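SusD superfamily protein (Bacteroides thetaiotaomicron VPI-5482, PDB 3HDX) probably binds polysaccharide or glycan at the outer membrane, as a SusD homologue of a carbohydrate uptake system. Local coordinates at residues A92-T95 / V96-R100; D169-Y172 / Q173-T176; Y182-Y185 / G186-Q190. One frame throughout, in Å; residues are numbered along the deposited sequence.

Contact 1. Residues A92-T95 / V96-R100; sequences APRT and VELDR
Val96 opens the second half of this short helix by turning its backbone N back to Pro93 O, 3.2 Å away, a bond spanning three residues. The valine CB rests against the same Pro93 O, while its side chain packs on Leu107 of helix 104-129 and on Tyr102.

Glu97 carries the charged part. Its OE1 takes a hydrogen bond from Arg94 NH1 at 2.8 Å, within a salt bridge. The oxygen lies close to the guanidinium plane but is approached on its anti side, and the two flat groups stand nearly perpendicular, 86° apart. Arg94 gets there by placing CG anti to its own N (chi1 -177°) and then bending at chi2, which carries the guanidinium along the helix toward residues 97 and 98.

Leu98 supplies the apolar half of the grip. Its CD2 sits over the centre of one guanidinium face, 3.5 Å from Arg94 CZ, and CD1 lies against Arg94 CG. Its backbone N makes the ordinary helical bond to Arg94 O, 3.1 Å long, with a weak second one to Thr95 O.

Asp99 is the first residue to leave helical angles, yet its N still reaches Thr95 O at 2.8 Å and so closes the last turn. Its carboxylate is shared, OD1 with Ser101 OG just ahead and OD2 with Leu11 N near the N terminus, while Thr95 OG1 bonds Trp8 O; the N-terminal segment is thereby pinned to this helix.

The chemistry divides by side: Arg94 is held by a carboxylate at its edge and a methyl on its face, an ion pair that water would probably screen in solution, whereas Thr95 and Asp99 spend their polar groups on anchoring the N-terminal residues and Ser101 of the same chain.

Contact 2. Residues D169-Y172 / Q173-T176; sequences DLPY and QYGT
Pro171 stands edge-on against one face of the Tyr174 ring, CG and CD leading, and this is the tight part of the turn. Its CG stands almost over the ring centre, 3.5 Å from the centroid and 13° off the normal, a CH-pi contact made over the face. CD continues the same line toward the phenol end, 3.5 Å from Tyr174 CZ, and Leu170 CD2 adds a methyl 3.4 Å from Tyr174 OH. The tyrosine reaches back over the proline because its CG is anti to the carbonyl carbon (chi1 -72°), which lays the ring along the preceding residues. Its hydroxyl is tied to Phe194 O, and Tyr109 of helix 104-129 meets the ring edge-to-face. An alanine in place of Tyr174 is likely to leave a gap over Pro171 CG and CD, and Phe194 O without its hydroxyl partner.

Tyr172 and Gln173 pack away from the Pro171-Tyr174 pair onto other parts of the fold. Tyr172 makes a cation-pi contact with Lys196; Gln173 bonds Gln190 with OE1 and Glu229 O with NE2. Beyond them the chain opens to solvent toward the exposed Thr176. No hydrogen bond joins the two halves.

What remains is a proline-aromatic CH-pi contact three residues apart, set in the irregular loop that leaves helix 152-169 and lies against helix 104-129 of this SusD-family fold.

Contact 3. Residues Y182-Y185 / G186-Q190; sequences YGSY and GAQWQ. With EDO (1,2-ethanediol), chain L; EDO (1,2-ethanediol), chain B.
Tyr185 and Gln188 clasp each other across a beta turn of type II' kind, Gly186 and Ala187 at its corners, that runs into the short 3-10 segment 187-188, in the long loop between helices 152-169 and 196-209. Gln188 N donates to Tyr185 O at 3.1 Å. In return Tyr185 N gives a fairly straight bond (159°) to Gln188 OE1, 2.9 Å long, so main chain and side chain close one ring of bonds.

The same amide is also held by a 1,2-ethanediol, probably from the crystallisation liquor. The diol of chain L donates from O2 to Gln188 OE1, which thus accepts twice, and its O1 takes Gln188 NE2 while donating to Gly183 O. These contacts fix which way the amide is flipped. Ser184 OG pairs with O2 of the second diol, chain B, at 2.7 Å; either may give the proton.

Trp189 lies beneath: Ser184 CB and that diol's C2 both rest over one face, toward the rim. NE1 is satisfied by Tyr181 O, and Tyr182 OH by Asp110 and Thr14. The C2 carbon of the chain B diol stands 3.4 Å from Trp189 CH2.

From the N terminus the three contacts follow in series, none enclosing or crossing another. Contact 1 winds up the short helix between helices 76-91 and 104-129, closing its last turn before the chain enters the latter. Contact 2 turns the chain as it leaves helix 152-169, and contact 3 makes a further turn in the same loop ahead of helix 196-209. Contacts 2 and 3 touch: Tyr174 O meets Gly186 N at 2.9 Å, probably a hydrogen bond, binding the two turns side by side. Contact 1 stays about 7 Å from contact 3 at the nearest atoms, though Tyr102 packs against both, and helix 104-129 borders all three.

Contact 1. Residues A92-T95 / V96-R100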
ATOM      1  N   ALA A  92      21.981   3.421  16.936  1.00 14.26           N
ATOM      2  CA  ALA A  92      21.463   2.374  17.820  1.00 14.92           C
ATOM      3  C   ALA A  92      22.467   1.291  18.265  1.00 15.26           C
ATOM      4  O   ALA A  92      22.337   0.792  19.394  1.00 15.80           O
ATOM      5  CB  ALA A  92      20.185   1.727  17.203  1.00 15.43           C
ATOM      6  N   PRO A  93      23.450   0.912  17.410  1.00 15.48           N
ATOM      7  CA  PRO A  93      24.386  -0.141  17.855  1.00 15.17           C
ATOM      8  C   PRO A  93      25.105   0.194  19.172  1.00 16.86           C
ATOM      9  O   PRO A  93      25.352  -0.697  19.983  1.00 16.77           O
ATOM     10  CB  PRO A  93      25.350  -0.247  16.684  1.00 15.51           C
ATOM     11  CG  PRO A  93      24.475   0.068  15.488  1.00 15.85           C
ATOM     12  CD  PRO A  93      23.610   1.167  15.959  1.00 14.65           C
ATOM     13  N   ARG A  94      25.369   1.484  19.384  1.00 17.15           N
ATOM     14  CA  ARG A  94      26.001   1.948  20.639  1.00 18.06           C
ATOM     15  C   ARG A  94      25.197   1.576  21.880  1.00 17.14           C
ATOM     16  O   ARG A  94      25.768   1.343  22.959  1.00 18.80           O
ATOM     17  CB  ARG A  94      26.130   3.473  20.599  1.00 20.43           C
ATOM     18  CG  ARG A  94      26.823   4.114  21.795  1.00 22.82           C
ATOM     19  CD  ARG A  94      28.181   3.505  22.130  1.00 24.81           C
ATOM     20  NE  ARG A  94      28.869   4.392  23.100  1.00 26.33           N
ATOM     21  CZ  ARG A  94      29.855   4.058  23.931  1.00 26.60           C
ATOM     22  NH1 ARG A  94      30.318   2.781  24.016  1.00 27.08           N
ATOM     23  NH2 ARG A  94      30.365   5.035  24.734  1.00 24.39           N
ATOM     24  N   THR A  95      23.877   1.563  21.755  1.00 16.66           N
ATOM     25  CA  THR A  95      22.983   1.297  22.886  1.00 16.12           C
ATOM     26  C   THR A  95      23.247  -0.069  23.534  1.00 15.82           C
ATOM     27  O   THR A  95      23.106  -0.222  24.764  1.00 17.51           O
ATOM     28  CB  THR A  95      21.500   1.486  22.505  1.00 16.09           C
ATOM     29  OG1 THR A  95      21.355   2.745  21.811  1.00 16.86           O
ATOM     30  CG2 THR A  95      20.580   1.465  23.744  1.00 16.37           C
ATOM     31  N   VAL A  96      23.654  -1.044  22.724  1.00 15.83           N
ATOM     32  CA  VAL A  96      23.990  -2.398  23.233  1.00 15.52           C
ATOM     33  C   VAL A  96      25.146  -2.299  24.242  1.00 17.69           C
ATOM     34  O   VAL A  96      25.131  -2.976  25.261  1.00 19.26           O
ATOM     35  CB  VAL A  96      24.340  -3.396  22.087  1.00 16.80           C
ATOM     36  CG1 VAL A  96      24.766  -4.771  22.648  1.00 16.72           C
ATOM     37  CG2 VAL A  96      23.141  -3.568  21.147  1.00 16.27           C
ATOM     38  N   GLU A  97      26.117  -1.439  23.952  1.00 16.99           N
ATOM     39  CA  GLU A  97      27.272  -1.220  24.853  1.00 19.50           C
ATOM     40  C   GLU A  97      26.895  -0.428  26.083  1.00 19.81           C
ATOM     41  O   GLU A  97      27.490  -0.634  27.172  1.00 21.62           O
ATOM     42  CB  GLU A  97      28.387  -0.506  24.115  1.00 21.81           C
ATOM     43  CG  GLU A  97      28.965  -1.319  22.973  1.00 24.83           C
ATOM     44  CD  GLU A  97      29.863  -0.526  22.042  1.00 29.09           C
ATOM     45  OE1 GLU A  97      30.007   0.726  22.142  1.00 31.33           O
ATOM     46  OE2 GLU A  97      30.430  -1.189  21.159  1.00 33.52           O
ATOM     47  N   LEU A  98      25.917   0.467  25.948  1.00 18.35           N
ATOM     48  CA  LEU A  98      25.502   1.359  27.046  1.00 18.26           C
ATOM     49  C   LEU A  98      24.448   0.851  27.997  1.00 19.52           C
ATOM     50  O   LEU A  98      24.406   1.328  29.141  1.00 21.05           O
ATOM     51  CB  LEU A  98      25.032   2.693  26.502  1.00 17.84           C
ATOM     52  CG  LEU A  98      26.055   3.472  25.657  1.00 17.46           C
ATOM     53  CD1 LEU A  98      25.534   4.862  25.173  1.00 17.74           C
ATOM     54  CD2 LEU A  98      27.390   3.663  26.426  1.00 17.01           C
ATOM     55  N   ASP A  99      23.586  -0.067  27.544  1.00 20.02           N
ATOM     56  CA  ASP A  99      22.470  -0.559  28.336  1.00 19.43           C
ATOM     57  C   ASP A  99      22.418  -2.078  28.217  1.00 20.13           C
ATOM     58  O   ASP A  99      22.034  -2.621  27.162  1.00 19.03           O
ATOM     59  CB  ASP A  99      21.173   0.092  27.847  1.00 20.38           C
ATOM     60  CG  ASP A  99      19.970  -0.205  28.725  1.00 20.59           C
ATOM     61  OD1 ASP A  99      20.018  -1.137  29.572  1.00 20.52           O
ATOM     62  OD2 ASP A  99      18.957   0.518  28.578  1.00 20.52           O
ATOM     63  N   ARG A 100      22.756  -2.752  29.316  1.00 20.72           N
ATOM     64  CA  ARG A 100      22.746  -4.214  29.396  0.50 21.88           C
ATOM     65  C   ARG A 100      21.353  -4.822  29.118  1.00 21.51           C
ATOM     66  O   ARG A 100      21.269  -6.008  28.839  1.00 23.48           O
ATOM     67  CB  ARG A 100      23.239  -4.689  30.785  0.50 23.15           C
ATOM     68  CG  ARG A 100      24.679  -4.248  31.214  0.50 23.76           C
ATOM     69  CD  ARG A 100      25.797  -5.023  30.564  0.50 24.76           C
TER

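Contact 2. Residues D169-Y172 / Q173-T176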
ATOM      1  N   ASP A 169      17.139 -11.067   9.514  1.00 14.61           N
ATOM      2  CA  ASP A 169      16.887 -10.753  10.933  1.00 15.34           C
ATOM      3  C   ASP A 169      15.446 -10.473  11.336  1.00 15.71           C
ATOM      4  O   ASP A 169      15.159 -10.457  12.533  1.00 19.69           O
ATOM      5  CB  ASP A 169      17.784  -9.594  11.394  1.00 15.97           C
ATOM      6  CG  ASP A 169      19.251  -9.962  11.421  1.00 17.90           C
ATOM      7  OD1 ASP A 169      19.563 -11.080  11.841  1.00 20.10           O
ATOM      8  OD2 ASP A 169      20.093  -9.111  11.061  1.00 18.13           O
ATOM      9  N   LEU A 170      14.526 -10.297  10.381  1.00 13.09           N
ATOM     10  CA  LEU A 170      13.128 -10.060  10.722  1.00 12.28           C
ATOM     11  C   LEU A 170      12.465 -11.378  11.097  1.00 12.74           C
ATOM     12  O   LEU A 170      12.525 -12.321  10.302  1.00 13.78           O
ATOM     13  CB  LEU A 170      12.331  -9.469   9.555  1.00 12.61           C
ATOM     14  CG  LEU A 170      12.640  -8.033   9.155  1.00 11.63           C
ATOM     15  CD1 LEU A 170      12.079  -7.778   7.708  1.00 12.22           C
ATOM     16  CD2 LEU A 170      12.106  -7.047  10.211  1.00 11.89           C
ATOM     17  N   PRO A 171      11.865 -11.437  12.296  1.00 13.23           N
ATOM     18  CA  PRO A 171      11.132 -12.634  12.661  1.00 13.76           C
ATOM     19  C   PRO A 171       9.708 -12.613  12.074  1.00 13.66           C
ATOM     20  O   PRO A 171       9.256 -11.607  11.511  1.00 12.82           O
ATOM     21  CB  PRO A 171      11.101 -12.542  14.191  1.00 14.14           C
ATOM     22  CG  PRO A 171      10.885 -11.060  14.419  1.00 14.53           C
ATOM     23  CD  PRO A 171      11.713 -10.380  13.318  1.00 14.26           C
ATOM     24  N   TYR A 172       9.042 -13.756  12.142  1.00 13.80           N
ATOM     25  CA  TYR A 172       7.609 -13.854  11.819  1.00 13.18           C
ATOM     26  C   TYR A 172       6.786 -13.147  12.915  1.00 13.70           C
ATOM     27  O   TYR A 172       5.865 -12.390  12.601  1.00 14.17           O
ATOM     28  CB  TYR A 172       7.162 -15.285  11.641  1.00 13.40           C
ATOM     29  CG  TYR A 172       7.776 -15.932  10.433  1.00 12.85           C
ATOM     30  CD1 TYR A 172       7.433 -15.502   9.156  1.00 13.32           C
ATOM     31  CD2 TYR A 172       8.653 -17.016  10.526  1.00 15.16           C
ATOM     32  CE1 TYR A 172       7.956 -16.087   8.035  1.00 13.94           C
ATOM     33  CE2 TYR A 172       9.175 -17.602   9.390  1.00 15.07           C
ATOM     34  CZ  TYR A 172       8.819 -17.136   8.128  1.00 14.80           C
ATOM     35  OH  TYR A 172       9.331 -17.722   6.982  1.00 16.76           O
ATOM     36  N   GLN A 173       7.123 -13.436  14.188  1.00 13.56           N
ATOM     37  CA  GLN A 173       6.477 -12.818  15.356  1.00 14.93           C
ATOM     38  C   GLN A 173       7.547 -12.356  16.327  1.00 13.87           C
ATOM     39  O   GLN A 173       8.642 -12.952  16.380  1.00 15.73           O
ATOM     40  CB  GLN A 173       5.486 -13.780  16.009  1.00 16.70           C
ATOM     41  CG  GLN A 173       4.326 -14.084  15.085  1.00 17.28           C
ATOM     42  CD  GLN A 173       3.165 -14.759  15.737  1.00 17.18           C
ATOM     43  OE1 GLN A 173       2.725 -14.364  16.799  1.00 18.12           O
ATOM     44  NE2 GLN A 173       2.609 -15.756  15.066  1.00 17.66           N
ATOM     45  N   TYR A 174       7.210 -11.336  17.106  1.00 13.95           N
ATOM     46  CA  TYR A 174       8.157 -10.684  18.024  1.00 14.24           C
ATOM     47  C   TYR A 174       7.934 -11.066  19.476  1.00 15.56           C
ATOM     48  O   TYR A 174       6.874 -10.837  20.008  1.00 17.16           O
ATOM     49  CB  TYR A 174       8.039  -9.175  17.889  1.00 14.46           C
ATOM     50  CG  TYR A 174       8.603  -8.641  16.587  1.00 13.86           C
ATOM     51  CD1 TYR A 174       7.842  -8.561  15.433  1.00 14.56           C
ATOM     52  CD2 TYR A 174       9.935  -8.207  16.522  1.00 13.14           C
ATOM     53  CE1 TYR A 174       8.409  -8.068  14.241  1.00 13.17           C
ATOM     54  CE2 TYR A 174      10.491  -7.730  15.356  1.00 13.45           C
ATOM     55  CZ  TYR A 174       9.703  -7.649  14.213  1.00 13.30           C
ATOM     56  OH  TYR A 174      10.293  -7.155  13.075  1.00 13.48           O
ATOM     57  N   GLY A 175       8.991 -11.580  20.096  1.00 16.85           N
ATOM     58  CA  GLY A 175       9.016 -11.903  21.499  1.00 18.50           C
ATOM     59  C   GLY A 175       8.351 -13.201  21.883  1.00 20.61           C
ATOM     60  O   GLY A 175       7.620 -13.810  21.105  1.00 21.09           O
ATOM     61  N   THR A 176       8.608 -13.607  23.126  1.00 21.85           N
ATOM     62  CA  THR A 176       7.964 -14.764  23.739  1.00 22.34           C
ATOM     63  C   THR A 176       7.508 -14.326  25.102  1.00 23.14           C
ATOM     64  O   THR A 176       7.884 -13.247  25.579  1.00 20.11           O
ATOM     65  CB  THR A 176       8.909 -15.974  23.906  1.00 23.64           C
ATOM     66  OG1 THR A 176       9.975 -15.641  24.799  1.00 24.99           O
ATOM     67  CG2 THR A 176       9.444 -16.427  22.548  1.00 24.05           C
TER

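Contact 3. Residues Y182-Y185 / G186-Q190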
ATOM      1  N   TYR A 182      10.087  -5.310  23.694  1.00 16.69           N
ATOM      2  CA  TYR A 182       9.574  -4.036  24.126  1.00 17.15           C
ATOM      3  C   TYR A 182       8.240  -4.149  24.897  1.00 17.36           C
ATOM      4  O   TYR A 182       7.266  -3.418  24.629  1.00 18.39           O
ATOM      5  CB  TYR A 182       9.486  -3.082  22.940  1.00 17.12           C
ATOM      6  CG  TYR A 182      10.826  -2.582  22.432  1.00 16.56           C
ATOM      7  CD1 TYR A 182      11.773  -2.003  23.290  1.00 16.33           C
ATOM      8  CD2 TYR A 182      11.120  -2.587  21.065  1.00 16.74           C
ATOM      9  CE1 TYR A 182      12.976  -1.498  22.802  1.00 16.62           C
ATOM     10  CE2 TYR A 182      12.325  -2.068  20.565  1.00 16.20           C
ATOM     11  CZ  TYR A 182      13.257  -1.514  21.456  1.00 15.73           C
ATOM     12  OH  TYR A 182      14.441  -1.003  21.019  1.00 16.95           O
ATOM     13  N   GLY A 183       8.237  -5.094  25.857  1.00 17.54           N
ATOM     14  CA  GLY A 183       7.097  -5.281  26.763  1.00 19.00           C
ATOM     15  C   GLY A 183       5.919  -6.132  26.351  1.00 20.14           C
ATOM     16  O   GLY A 183       5.032  -6.332  27.146  1.00 21.76           O
ATOM     17  N   SER A 184       5.899  -6.594  25.101  1.00 18.59           N
ATOM     18  CA  SER A 184       4.807  -7.388  24.555  1.00 17.42           C
ATOM     19  C   SER A 184       5.349  -8.552  23.721  1.00 15.80           C
ATOM     20  O   SER A 184       6.548  -8.654  23.481  1.00 17.45           O
ATOM     21  CB  SER A 184       3.884  -6.491  23.721  1.00 17.58           C
ATOM     22  OG  SER A 184       3.215  -5.510  24.511  1.00 18.87           O
ATOM     23  N   TYR A 185       4.468  -9.472  23.329  1.00 17.19           N
ATOM     24  CA  TYR A 185       4.904 -10.582  22.498  1.00 18.16           C
ATOM     25  C   TYR A 185       3.804 -11.149  21.625  1.00 17.84           C
ATOM     26  O   TYR A 185       2.629 -10.943  21.887  1.00 19.28           O
ATOM     27  CB  TYR A 185       5.497 -11.715  23.331  1.00 20.06           C
ATOM     28  CG  TYR A 185       4.506 -12.597  24.021  1.00 22.26           C
ATOM     29  CD1 TYR A 185       3.853 -12.169  25.178  1.00 24.08           C
ATOM     30  CD2 TYR A 185       4.231 -13.892  23.533  1.00 24.77           C
ATOM     31  CE1 TYR A 185       2.947 -13.015  25.854  1.00 26.31           C
ATOM     32  CE2 TYR A 185       3.322 -14.734  24.192  1.00 26.49           C
ATOM     33  CZ  TYR A 185       2.686 -14.279  25.355  1.00 27.53           C
ATOM     34  OH  TYR A 185       1.774 -15.087  26.024  1.00 31.35           O
ATOM     35  N   GLY A 186       4.245 -11.913  20.625  1.00 17.40           N
ATOM     36  CA  GLY A 186       3.376 -12.681  19.731  1.00 17.34           C
ATOM     37  C   GLY A 186       2.197 -11.937  19.156  1.00 16.21           C
ATOM     38  O   GLY A 186       2.374 -10.975  18.417  1.00 16.53           O
ATOM     39  N   ALA A 187       0.994 -12.351  19.546  1.00 16.24           N
ATOM     40  CA  ALA A 187      -0.252 -11.736  19.059  1.00 16.57           C
ATOM     41  C   ALA A 187      -0.350 -10.235  19.284  1.00 17.15           C
ATOM     42  O   ALA A 187      -0.882  -9.516  18.470  1.00 17.87           O
ATOM     43  CB  ALA A 187      -1.485 -12.459  19.640  1.00 18.19           C
ATOM     44  N   GLN A 188       0.251  -9.754  20.370  1.00 16.68           N
ATOM     45  CA  GLN A 188       0.226  -8.333  20.676  1.00 16.16           C
ATOM     46  C   GLN A 188       0.887  -7.462  19.623  1.00 16.72           C
ATOM     47  O   GLN A 188       0.532  -6.289  19.501  1.00 18.27           O
ATOM     48  CB  GLN A 188       0.879  -8.070  22.037  1.00 16.82           C
ATOM     49  CG  GLN A 188       0.089  -8.684  23.205  1.00 18.29           C
ATOM     50  CD  GLN A 188       0.830  -8.515  24.537  1.00 20.27           C
ATOM     51  OE1 GLN A 188       1.976  -8.949  24.700  1.00 20.79           O
ATOM     52  NE2 GLN A 188       0.148  -7.913  25.503  1.00 24.89           N
ATOM     53  N   TRP A 189       1.885  -8.008  18.920  1.00 15.50           N
ATOM     54  CA  TRP A 189       2.569  -7.251  17.864  1.00 14.20           C
ATOM     55  C   TRP A 189       2.091  -7.575  16.445  1.00 13.89           C
ATOM     56  O   TRP A 189       2.551  -6.928  15.491  1.00 14.43           O
ATOM     57  CB  TRP A 189       4.070  -7.440  17.970  1.00 14.91           C
ATOM     58  CG  TRP A 189       4.741  -6.836  19.161  1.00 15.04           C
ATOM     59  CD1 TRP A 189       5.467  -7.494  20.129  1.00 15.59           C
ATOM     60  CD2 TRP A 189       4.823  -5.447  19.466  1.00 15.21           C
ATOM     61  NE1 TRP A 189       6.000  -6.577  21.015  1.00 16.12           N
ATOM     62  CE2 TRP A 189       5.625  -5.314  20.628  1.00 15.62           C
ATOM     63  CE3 TRP A 189       4.304  -4.285  18.868  1.00 16.87           C
ATOM     64  CZ2 TRP A 189       5.899  -4.053  21.200  1.00 16.24           C
ATOM     65  CZ3 TRP A 189       4.603  -3.030  19.432  1.00 16.22           C
ATOM     66  CH2 TRP A 189       5.392  -2.933  20.579  1.00 16.92           C
ATOM     67  N   GLN A 190       1.221  -8.584  16.293  1.00 14.39           N
ATOM     68  CA  GLN A 190       0.700  -8.952  14.954  1.00 14.26           C
ATOM     69  C   GLN A 190      -0.066  -7.767  14.361  1.00 15.49           C
ATOM     70  O   GLN A 190      -0.866  -7.132  15.033  1.00 16.25           O
ATOM     71  CB  GLN A 190      -0.237 -10.145  15.033  1.00 15.60           C
ATOM     72  CG  GLN A 190       0.448 -11.443  15.344  1.00 15.51           C
ATOM     73  CD  GLN A 190      -0.529 -12.587  15.573  1.00 16.27           C
ATOM     74  OE1 GLN A 190      -1.721 -12.463  15.264  1.00 17.39           O
ATOM     75  NE2 GLN A 190      -0.010 -13.738  16.059  1.00 15.83           N
TER
HETATM   76  C1  EDO L 611       2.438  -7.553  28.558  1.00 41.75           C
HETATM   77  O1  EDO L 611       2.239  -6.742  27.382  1.00 42.35           O
HETATM   78  C2  EDO L 611       1.835  -8.933  28.370  1.00 41.78           C
HETATM   79  O2  EDO L 611       2.647  -9.679  27.455  1.00 40.90           O
HETATM   80  C1  EDO B 601       1.823  -2.273  21.798  1.00 42.63           C
HETATM   81  O1  EDO B 601       0.598  -2.360  21.058  1.00 44.11           O
HETATM   82  C2  EDO B 601       2.344  -3.691  21.966  1.00 41.82           C
HETATM   83  O2  EDO B 601       1.445  -4.480  22.751  1.00 41.25           O